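Local structure of actin-related protein 8 (Homo sapiens, 4FO0) at residues 507-521 and 539-553. The protein binds ATP, shows low basal ATPase activity without polymerising, and is a proposed core subunit of the INO80 chromatin-remodelling complex. Numbering follows the deposited sequence. Where two conformers were deposited one is given.
With ATP (adenosine-5'-triphosphate), chain C.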
ATOM      1  N   VAL A 507       5.640  -0.265   8.374  1.00 35.98           N
ATOM      2  CA  VAL A 507       5.045   0.935   7.842  1.00 36.18           C
ATOM      3  C   VAL A 507       3.992   0.642   6.733  1.00 44.27           C
ATOM      4  O   VAL A 507       3.891  -0.485   6.228  1.00 28.25           O
ATOM      5  CB  VAL A 507       6.193   1.840   7.397  1.00 36.97           C
ATOM      6  CG1 VAL A 507       6.154   2.100   5.920  1.00 29.48           C
ATOM      7  CG2 VAL A 507       6.225   3.100   8.235  1.00 40.19           C
ATOM      8  N   GLY A 508       3.181   1.642   6.393  1.00 44.03           N
ATOM      9  CA  GLY A 508       2.117   1.459   5.422  1.00 29.83           C
ATOM     10  C   GLY A 508       0.851   0.839   6.004  1.00 33.56           C
ATOM     11  O   GLY A 508       0.807   0.479   7.168  1.00 36.68           O
ATOM     12  N   GLY A 509      -0.186   0.696   5.189  1.00 35.00           N
ATOM     13  CA  GLY A 509      -1.485   0.310   5.696  1.00 30.52           C
ATOM     14  C   GLY A 509      -1.692  -1.185   5.789  1.00 36.31           C
ATOM     15  O   GLY A 509      -2.510  -1.660   6.578  1.00 34.40           O
ATOM     16  N   GLY A 510      -0.936  -1.923   4.983  1.00 33.23           N
ATOM     17  CA  GLY A 510      -1.192  -3.336   4.752  1.00 34.63           C
ATOM     18  C   GLY A 510      -1.194  -4.203   5.997  1.00 40.01           C
ATOM     19  O   GLY A 510      -1.863  -5.225   6.033  1.00 28.65           O
ATOM     20  N   LEU A 511      -0.437  -3.820   7.019  1.00 35.01           N
ATOM     21  CA  LEU A 511      -0.371  -4.653   8.216  1.00 31.31           C
ATOM     22  C   LEU A 511      -0.990  -3.951   9.422  1.00 32.82           C
ATOM     23  O   LEU A 511      -0.546  -4.122  10.548  1.00 42.29           O
ATOM     24  CB  LEU A 511       1.067  -5.110   8.501  1.00 27.00           C
ATOM     25  CG  LEU A 511       1.219  -6.444   9.238  1.00 43.98           C
ATOM     26  CD1 LEU A 511       0.948  -7.632   8.313  1.00 30.16           C
ATOM     27  CD2 LEU A 511       2.596  -6.553   9.837  1.00 47.91           C
ATOM     28  N   MET A 512      -2.048  -3.185   9.180  1.00 33.89           N
ATOM     29  CA  MET A 512      -2.690  -2.445  10.253  1.00 36.93           C
ATOM     30  C   MET A 512      -3.718  -3.244  11.060  1.00 32.90           C
ATOM     31  O   MET A 512      -4.695  -2.699  11.556  1.00 49.24           O
ATOM     32  CB  MET A 512      -3.248  -1.121   9.730  1.00 36.48           C
ATOM     33  CG  MET A 512      -2.191  -0.010   9.741  1.00 43.14           C
ATOM     34  SD  MET A 512      -2.723   1.582   9.083  1.00 58.34           S
ATOM     35  CE  MET A 512      -4.280   1.846   9.927  1.00 48.53           C
ATOM     36  N   PHE A 513      -3.459  -4.532  11.229  1.00 36.69           N
ATOM     37  CA  PHE A 513      -4.345  -5.394  12.000  1.00 34.94           C
ATOM     38  C   PHE A 513      -4.069  -5.369  13.494  1.00 41.46           C
ATOM     39  O   PHE A 513      -2.937  -5.220  13.940  1.00 39.12           O
ATOM     40  CB  PHE A 513      -4.233  -6.825  11.521  1.00 29.67           C
ATOM     41  CG  PHE A 513      -4.417  -6.970  10.064  1.00 34.24           C
ATOM     42  CD1 PHE A 513      -5.684  -7.000   9.522  1.00 38.58           C
ATOM     43  CD2 PHE A 513      -3.321  -7.080   9.227  1.00 33.22           C
ATOM     44  CE1 PHE A 513      -5.862  -7.142   8.162  1.00 43.73           C
ATOM     45  CE2 PHE A 513      -3.490  -7.227   7.873  1.00 40.44           C
ATOM     46  CZ  PHE A 513      -4.767  -7.256   7.334  1.00 34.19           C
ATOM     47  N   HIS A 514      -5.132  -5.546  14.259  1.00 45.24           N
ATOM     48  CA  HIS A 514      -5.050  -5.616  15.700  1.00 41.18           C
ATOM     49  C   HIS A 514      -4.088  -6.742  16.119  1.00 43.64           C
ATOM     50  O   HIS A 514      -4.181  -7.876  15.619  1.00 38.51           O
ATOM     51  CB  HIS A 514      -6.468  -5.818  16.246  1.00 36.95           C
ATOM     52  CG  HIS A 514      -6.552  -5.839  17.735  1.00 75.72           C
ATOM     53  ND1 HIS A 514      -6.797  -6.994  18.449  1.00 73.34           N
ATOM     54  CD2 HIS A 514      -6.437  -4.846  18.648  1.00 77.95           C
ATOM     55  CE1 HIS A 514      -6.825  -6.711  19.739  1.00 68.65           C
ATOM     56  NE2 HIS A 514      -6.606  -5.416  19.887  1.00 80.09           N
ATOM     57  N   LYS A 515      -3.157  -6.408  17.014  1.00 33.41           N
ATOM     58  CA  LYS A 515      -2.137  -7.336  17.525  1.00 40.09           C
ATOM     59  C   LYS A 515      -1.029  -7.656  16.521  1.00 48.22           C
ATOM     60  O   LYS A 515      -0.233  -8.575  16.723  1.00 40.55           O
ATOM     61  CB  LYS A 515      -2.757  -8.642  18.039  1.00 43.90           C
ATOM     62  CG  LYS A 515      -3.598  -8.473  19.284  1.00 51.38           C
ATOM     63  CD  LYS A 515      -2.822  -7.758  20.362  1.00 53.18           C
ATOM     64  CE  LYS A 515      -3.561  -7.789  21.702  1.00 80.21           C
ATOM     65  NZ  LYS A 515      -2.769  -7.168  22.818  1.00 76.15           N
ATOM     66  N   ALA A 516      -0.963  -6.898  15.440  1.00 35.50           N
ATOM     67  CA  ALA A 516       0.012  -7.216  14.419  1.00 37.54           C
ATOM     68  C   ALA A 516       1.442  -7.132  14.978  1.00 43.14           C
ATOM     69  O   ALA A 516       2.267  -8.016  14.730  1.00 47.58           O
ATOM     70  CB  ALA A 516      -0.170  -6.322  13.215  1.00 23.32           C
ATOM     71  N   GLN A 517       1.728  -6.082  15.744  1.00 32.74           N
ATOM     72  CA  GLN A 517       3.069  -5.891  16.307  1.00 50.77           C
ATOM     73  C   GLN A 517       3.565  -7.096  17.114  1.00 52.14           C
ATOM     74  O   GLN A 517       4.628  -7.658  16.829  1.00 47.40           O
ATOM     75  CB  GLN A 517       3.124  -4.635  17.175  1.00 49.77           C
ATOM     76  CG  GLN A 517       4.324  -4.620  18.091  1.00 56.05           C
ATOM     77  CD  GLN A 517       4.428  -3.352  18.892  1.00 75.28           C
ATOM     78  OE1 GLN A 517       4.244  -2.246  18.366  1.00 75.26           O
ATOM     79  NE2 GLN A 517       4.729  -3.497  20.176  1.00 82.27           N
ATOM     80  N   GLU A 518       2.791  -7.462  18.133  1.00 47.27           N
ATOM     81  CA  GLU A 518       3.026  -8.650  18.939  1.00 43.34           C
ATOM     82  C   GLU A 518       3.153  -9.886  18.065  1.00 42.29           C
ATOM     83  O   GLU A 518       4.131 -10.629  18.166  1.00 47.84           O
ATOM     84  CB  GLU A 518       1.870  -8.859  19.926  1.00 51.15           C
ATOM     85  CG  GLU A 518       1.481  -7.610  20.736  1.00 64.37           C
ATOM     86  CD  GLU A 518       0.662  -6.575  19.939  1.00 80.87           C
ATOM     87  OE1 GLU A 518       0.960  -6.334  18.749  1.00 71.13           O
ATOM     88  OE2 GLU A 518      -0.287  -5.992  20.511  1.00 94.76           O
ATOM     89  N   PHE A 519       2.170 -10.101  17.198  1.00 35.58           N
ATOM     90  CA  PHE A 519       2.136 -11.316  16.395  1.00 40.08           C
ATOM     91  C   PHE A 519       3.441 -11.523  15.657  1.00 42.13           C
ATOM     92  O   PHE A 519       4.011 -12.620  15.637  1.00 37.93           O
ATOM     93  CB  PHE A 519       0.989 -11.271  15.393  1.00 33.24           C
ATOM     94  CG  PHE A 519       0.965 -12.435  14.462  1.00 28.71           C
ATOM     95  CD1 PHE A 519       1.781 -12.461  13.341  1.00 29.18           C
ATOM     96  CD2 PHE A 519       0.133 -13.510  14.703  1.00 31.23           C
ATOM     97  CE1 PHE A 519       1.768 -13.536  12.474  1.00 35.86           C
ATOM     98  CE2 PHE A 519       0.102 -14.592  13.829  1.00 34.65           C
ATOM     99  CZ  PHE A 519       0.921 -14.610  12.716  1.00 29.54           C
ATOM    100  N   LEU A 520       3.910 -10.447  15.050  1.00 40.67           N
ATOM    101  CA  LEU A 520       5.098 -10.502  14.220  1.00 45.69           C
ATOM    102  C   LEU A 520       6.367 -10.603  15.065  1.00 44.84           C
ATOM    103  O   LEU A 520       7.310 -11.309  14.710  1.00 60.55           O
ATOM    104  CB  LEU A 520       5.147  -9.266  13.326  1.00 47.41           C
ATOM    105  CG  LEU A 520       6.427  -9.095  12.522  1.00 45.12           C
ATOM    106  CD1 LEU A 520       6.588 -10.214  11.501  1.00 37.09           C
ATOM    107  CD2 LEU A 520       6.417  -7.740  11.860  1.00 33.11           C
ATOM    108  N   GLN A 521       6.388  -9.890  16.185  1.00 41.79           N
ATOM    109  CA  GLN A 521       7.529  -9.930  17.085  1.00 41.15           C
ATOM    110  C   GLN A 521       7.724 -11.347  17.595  1.00 50.60           C
ATOM    111  O   GLN A 521       8.849 -11.823  17.734  1.00 52.72           O
ATOM    112  CB  GLN A 521       7.309  -8.978  18.250  1.00 34.29           C
ATOM    113  CG  GLN A 521       7.643  -9.583  19.578  1.00 55.68           C
ATOM    114  CD  GLN A 521       8.795  -8.883  20.216  1.00 72.39           C
ATOM    115  OE1 GLN A 521       8.665  -7.748  20.686  1.00 86.89           O
ATOM    116  NE2 GLN A 521       9.950  -9.536  20.216  1.00 73.61           N
ATOM    117  N   VAL A 539      14.148  -8.194  20.667  1.00 82.18           N
ATOM    118  CA  VAL A 539      13.707  -7.868  19.328  1.00 71.73           C
ATOM    119  C   VAL A 539      12.559  -6.888  19.477  1.00 66.77           C
ATOM    120  O   VAL A 539      11.586  -7.166  20.168  1.00 72.58           O
ATOM    121  CB  VAL A 539      13.226  -9.126  18.586  1.00 71.00           C
ATOM    122  CG1 VAL A 539      12.444  -8.754  17.335  1.00 68.38           C
ATOM    123  CG2 VAL A 539      14.409 -10.014  18.243  1.00 73.11           C
ATOM    124  N   ASP A 540      12.680  -5.725  18.853  1.00 63.49           N
ATOM    125  CA  ASP A 540      11.637  -4.716  18.974  1.00 63.88           C
ATOM    126  C   ASP A 540      10.938  -4.445  17.639  1.00 57.28           C
ATOM    127  O   ASP A 540      11.557  -3.980  16.683  1.00 49.63           O
ATOM    128  CB  ASP A 540      12.204  -3.423  19.556  1.00 65.29           C
ATOM    129  CG  ASP A 540      11.139  -2.574  20.218  1.00 89.57           C
ATOM    130  OD1 ASP A 540      10.147  -3.160  20.712  1.00 93.00           O
ATOM    131  OD2 ASP A 540      11.291  -1.329  20.243  1.00 82.06           O
ATOM    132  N   VAL A 541       9.649  -4.759  17.577  1.00 54.18           N
ATOM    133  CA  VAL A 541       8.853  -4.420  16.411  1.00 38.77           C
ATOM    134  C   VAL A 541       8.067  -3.141  16.670  1.00 44.87           C
ATOM    135  O   VAL A 541       7.312  -3.051  17.633  1.00 60.35           O
ATOM    136  CB  VAL A 541       7.907  -5.560  16.007  1.00 42.97           C
ATOM    137  CG1 VAL A 541       7.027  -5.121  14.867  1.00 41.53           C
ATOM    138  CG2 VAL A 541       8.711  -6.774  15.587  1.00 35.06           C
ATOM    139  N   ILE A 542       8.267  -2.147  15.813  1.00 37.44           N
ATOM    140  CA  ILE A 542       7.601  -0.857  15.961  1.00 50.88           C
ATOM    141  C   ILE A 542       6.556  -0.703  14.872  1.00 47.51           C
ATOM    142  O   ILE A 542       6.877  -0.840  13.688  1.00 44.88           O
ATOM    143  CB  ILE A 542       8.609   0.323  15.855  1.00 48.31           C
ATOM    144  CG1 ILE A 542       9.622   0.274  16.997  1.00 33.29           C
ATOM    145  CG2 ILE A 542       7.901   1.655  15.804  1.00 37.98           C
ATOM    146  CD1 ILE A 542      10.771  -0.681  16.694  1.00 52.08           C
ATOM    147  N   THR A 543       5.314  -0.407  15.261  1.00 52.64           N
ATOM    148  CA  THR A 543       4.239  -0.258  14.278  1.00 55.41           C
ATOM    149  C   THR A 543       3.583   1.108  14.278  1.00 62.08           C
ATOM    150  O   THR A 543       3.159   1.591  13.229  1.00 70.40           O
ATOM    151  CB  THR A 543       3.159  -1.325  14.432  1.00 52.32           C
ATOM    152  OG1 THR A 543       2.727  -1.372  15.799  1.00 58.77           O
ATOM    153  CG2 THR A 543       3.716  -2.680  14.005  1.00 35.81           C
ATOM    154  N   ARG A 544       3.481   1.718  15.451  1.00 51.57           N
ATOM    155  CA  ARG A 544       2.934   3.066  15.562  0.52 52.89           C
ATOM    156  C   ARG A 544       3.934   3.962  16.271  1.00 52.55           C
ATOM    157  O   ARG A 544       3.687   4.427  17.381  1.00 61.58           O
ATOM    158  CB  ARG A 544       1.611   3.061  16.331  0.52 55.69           C
ATOM    159  CG  ARG A 544       0.466   2.345  15.637  0.52 54.68           C
ATOM    160  CD  ARG A 544      -0.862   2.721  16.275  0.52 49.63           C
ATOM    161  NE  ARG A 544      -1.103   4.155  16.179  0.52 51.25           N
ATOM    162  CZ  ARG A 544      -1.817   4.729  15.218  0.52 47.28           C
ATOM    163  NH1 ARG A 544      -2.385   3.994  14.268  0.52 36.87           N
ATOM    164  NH2 ARG A 544      -1.973   6.040  15.214  0.52 39.37           N
ATOM    165  N   PRO A 545       5.049   4.247  15.616  1.00 54.47           N
ATOM    166  CA  PRO A 545       6.077   5.080  16.235  1.00 53.71           C
ATOM    167  C   PRO A 545       5.536   6.475  16.475  1.00 56.01           C
ATOM    168  O   PRO A 545       4.915   7.053  15.592  1.00 56.52           O
ATOM    169  CB  PRO A 545       7.174   5.120  15.177  1.00 54.34           C
ATOM    170  CG  PRO A 545       6.462   4.883  13.892  1.00 60.48           C
ATOM    171  CD  PRO A 545       5.363   3.923  14.218  1.00 44.61           C
ATOM    172  N   LYS A 546       5.753   6.999  17.671  1.00 55.24           N
ATOM    173  CA  LYS A 546       5.334   8.346  17.994  1.00 54.81           C
ATOM    174  C   LYS A 546       3.826   8.291  18.027  1.00 64.47           C
ATOM    175  O   LYS A 546       3.144   9.309  18.066  1.00 52.42           O
ATOM    176  CB  LYS A 546       5.816   9.331  16.940  1.00 65.24           C
ATOM    177  CG  LYS A 546       7.117  10.023  17.301  1.00 72.22           C
ATOM    178  CD  LYS A 546       8.150   9.026  17.791  1.00 66.13           C
ATOM    179  CE  LYS A 546       9.560   9.504  17.494  1.00 82.70           C
ATOM    180  NZ  LYS A 546      10.582   8.612  18.107  1.00 76.82           N
ATOM    181  N   ASP A 547       3.319   7.068  18.011  1.00 60.80           N
ATOM    182  CA  ASP A 547       1.902   6.814  17.825  1.00 69.91           C
ATOM    183  C   ASP A 547       1.319   7.429  16.559  1.00 64.69           C
ATOM    184  O   ASP A 547       0.203   7.932  16.587  1.00 61.63           O
ATOM    185  CB  ASP A 547       1.113   7.293  19.038  1.00 56.75           C
ATOM    186  CG  ASP A 547      -0.358   6.977  18.928  1.00 99.25           C
ATOM    187  OD1 ASP A 547      -0.757   5.855  19.296  1.00 97.18           O
ATOM    188  OD2 ASP A 547      -1.118   7.850  18.467  1.00 94.36           O
ATOM    189  N   MET A 548       2.050   7.386  15.448  1.00 55.94           N
ATOM    190  CA  MET A 548       1.509   7.959  14.212  1.00 49.52           C
ATOM    191  C   MET A 548       0.830   6.916  13.324  1.00 51.29           C
ATOM    192  O   MET A 548       0.865   5.713  13.598  1.00 52.25           O
ATOM    193  CB  MET A 548       2.584   8.703  13.427  1.00 57.56           C
ATOM    194  CG  MET A 548       3.871   8.928  14.206  1.00 75.64           C
ATOM    195  SD  MET A 548       5.192   9.642  13.204  1.00 82.79           S
ATOM    196  CE  MET A 548       4.533  11.292  12.961  1.00 64.01           C
ATOM    197  N   ASP A 549       0.189   7.409  12.272  1.00 51.77           N
ATOM    198  CA  ASP A 549      -0.466   6.590  11.262  1.00 37.89           C
ATOM    199  C   ASP A 549       0.639   5.937  10.418  1.00 41.53           C
ATOM    200  O   ASP A 549       1.458   6.633   9.821  1.00 37.19           O
ATOM    201  CB  ASP A 549      -1.361   7.507  10.416  1.00 36.92           C
ATOM    202  CG  ASP A 549      -2.290   6.756   9.470  1.00 53.18           C
ATOM    203  OD1 ASP A 549      -2.072   5.559   9.206  1.00 41.21           O
ATOM    204  OD2 ASP A 549      -3.238   7.396   8.958  1.00 57.07           O
ATOM    205  N   PRO A 550       0.692   4.595  10.394  1.00 41.66           N
ATOM    206  CA  PRO A 550       1.735   3.898   9.627  1.00 38.77           C
ATOM    207  C   PRO A 550       1.704   4.271   8.143  1.00 38.88           C
ATOM    208  O   PRO A 550       2.713   4.213   7.440  1.00 35.51           O
ATOM    209  CB  PRO A 550       1.374   2.421   9.800  1.00 36.14           C
ATOM    210  CG  PRO A 550       0.518   2.365  11.024  1.00 39.54           C
ATOM    211  CD  PRO A 550      -0.185   3.668  11.132  1.00 28.16           C
ATOM    212  N   ARG A 551       0.533   4.654   7.662  1.00 39.80           N
ATOM    213  CA  ARG A 551       0.419   5.070   6.276  1.00 35.49           C
ATOM    214  C   ARG A 551       1.151   6.357   5.972  1.00 36.36           C
ATOM    215  O   ARG A 551       1.510   6.596   4.825  1.00 38.16           O
ATOM    216  CB  ARG A 551      -1.044   5.188   5.885  1.00 35.56           C
ATOM    217  CG  ARG A 551      -1.683   3.831   5.728  1.00 40.48           C
ATOM    218  CD  ARG A 551      -3.159   3.933   5.743  1.00 32.16           C
ATOM    219  NE  ARG A 551      -3.605   4.540   6.983  1.00 41.96           N
ATOM    220  CZ  ARG A 551      -4.876   4.692   7.305  1.00 37.27           C
ATOM    221  NH1 ARG A 551      -5.822   4.280   6.468  1.00 36.32           N
ATOM    222  NH2 ARG A 551      -5.198   5.258   8.454  1.00 36.26           N
ATOM    223  N   LEU A 552       1.380   7.183   6.992  1.00 40.56           N
ATOM    224  CA  LEU A 552       1.943   8.521   6.778  1.00 30.94           C
ATOM    225  C   LEU A 552       3.408   8.704   7.178  1.00 40.83           C
ATOM    226  O   LEU A 552       3.982   9.764   6.924  1.00 37.65           O
ATOM    227  CB  LEU A 552       1.101   9.563   7.494  1.00 31.86           C
ATOM    228  CG  LEU A 552      -0.394   9.487   7.198  1.00 44.73           C
ATOM    229  CD1 LEU A 552      -1.146  10.450   8.100  1.00 41.21           C
ATOM    230  CD2 LEU A 552      -0.666   9.791   5.736  1.00 37.04           C
ATOM    231  N   ILE A 553       4.006   7.687   7.795  1.00 29.46           N
ATOM    232  CA  ILE A 553       5.376   7.785   8.275  1.00 30.95           C
ATOM    233  C   ILE A 553       6.357   8.225   7.179  1.00 44.98           C
ATOM    234  O   ILE A 553       7.186   9.120   7.392  1.00 38.04           O
ATOM    235  CB  ILE A 553       5.870   6.457   8.894  1.00 42.02           C
ATOM    236  CG1 ILE A 553       4.851   5.919   9.894  1.00 41.63           C
ATOM    237  CG2 ILE A 553       7.216   6.655   9.571  1.00 33.12           C
ATOM    238  CD1 ILE A 553       4.371   6.956  10.862  1.00 61.31           C
TER
HETATM  239  PG  ATP C 702       1.557   0.141  -2.352  1.00 29.81           P
HETATM  240  O1G ATP C 702       2.465   0.605  -1.247  1.00 28.13           O
HETATM  241  O2G ATP C 702       1.792   0.789  -3.695  1.00 28.00           O
HETATM  242  O3G ATP C 702       1.356  -1.357  -2.444  1.00 27.69           O
HETATM  243  PB  ATP C 702      -0.274   2.036  -1.127  1.00 33.95           P
HETATM  244  O1B ATP C 702      -1.484   2.554  -1.856  1.00 24.54           O
HETATM  245  O2B ATP C 702       0.919   2.908  -0.766  1.00 26.04           O
HETATM  246  O3B ATP C 702       0.118   0.690  -1.914  1.00 29.89           O
HETATM  247  PA  ATP C 702      -1.099   1.982   1.605  1.00 33.62           P
HETATM  248  O1A ATP C 702      -2.080   3.099   1.363  1.00 43.41           O
HETATM  249  O2A ATP C 702       0.166   2.192   2.398  1.00 28.33           O
HETATM  250  O3A ATP C 702      -0.792   1.290   0.197  1.00 36.54           O
HETATM  251  O5' ATP C 702      -1.912   0.796   2.298  1.00 28.93           O
HETATM  252  C5' ATP C 702      -3.139   0.411   1.699  1.00 33.24           C
HETATM  253  C4' ATP C 702      -3.590  -0.880   2.335  1.00 33.10           C
HETATM  254  O4' ATP C 702      -3.723  -0.647   3.729  1.00 39.66           O
HETATM  255  C3' ATP C 702      -4.950  -1.341   1.838  1.00 42.79           C
HETATM  256  O3' ATP C 702      -4.885  -2.724   1.475  1.00 31.07           O
HETATM  257  C2' ATP C 702      -5.859  -1.156   3.028  1.00 31.41           C
HETATM  258  O2' ATP C 702      -6.904  -2.115   3.085  1.00 34.63           O
HETATM  259  C1' ATP C 702      -4.880  -1.352   4.159  1.00 40.96           C
HETATM  260  N9  ATP C 702      -5.439  -0.862   5.427  1.00 41.22           N
HETATM  261  C8  ATP C 702      -5.739   0.410   5.723  1.00 44.05           C
HETATM  262  N7  ATP C 702      -6.246   0.502   6.976  1.00 39.46           N
HETATM  263  C5  ATP C 702      -6.267  -0.733   7.492  1.00 37.12           C
HETATM  264  C6  ATP C 702      -6.692  -1.335   8.765  1.00 42.69           C
HETATM  265  N6  ATP C 702      -7.194  -0.546   9.749  1.00 43.98           N
HETATM  266  N1  ATP C 702      -6.553  -2.680   8.900  1.00 53.57           N
HETATM  267  C2  ATP C 702      -6.055  -3.459   7.920  1.00 42.82           C
HETATM  268  N3  ATP C 702      -5.658  -2.969   6.727  1.00 45.78           N
HETATM  269  C4  ATP C 702      -5.737  -1.638   6.464  1.00 47.12           C
HETATM  270  O   HOH W   1       4.951   0.937  18.214  1.00 39.56           O
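V541 packs against helix 516-527 and makes the largest single contribution to this contact. Its CG2 rests against Q521 CA and CB, 3.7 Å from each. Its CG1 meets L520 CD2. Strand 540-542 runs roughly antiparallel to helix segment 516-521, at 147°.

The side chains of Q517 and T543 meet at a slant, with Q517 CB against T543 CG2. Q517 CG is anti to the backbone N (chi1 163°), and the extended chain carries the amide to the strand end. T543 OG1 donates to Q517 OE1 at 3.1 Å. Q521 bends at chi2 and runs past V539 in the opposite sense. Its NE2 gives V539 O a weak hydrogen bond (2.9 Å, 128°), but the amide's turn is doubtful.

M512 lies between the adenine and P550/R551. Its CE covers one guanidinium face. R551 NE forms an in-plane salt bridge to the syn lone pair of D549 OD1 at 2.9 Å. OD1 also accepts from R551 N, an Asx turn. G508 N donates to P550 O at 2.8 Å. G509 N donates to ATP O2A.

The contact thus joins a mixed helix-strand interface, apolar at V541 and L520, polar at the glutamine amides, to the glycine-rich ATP loop. There D549 would limit guanidinium rotation.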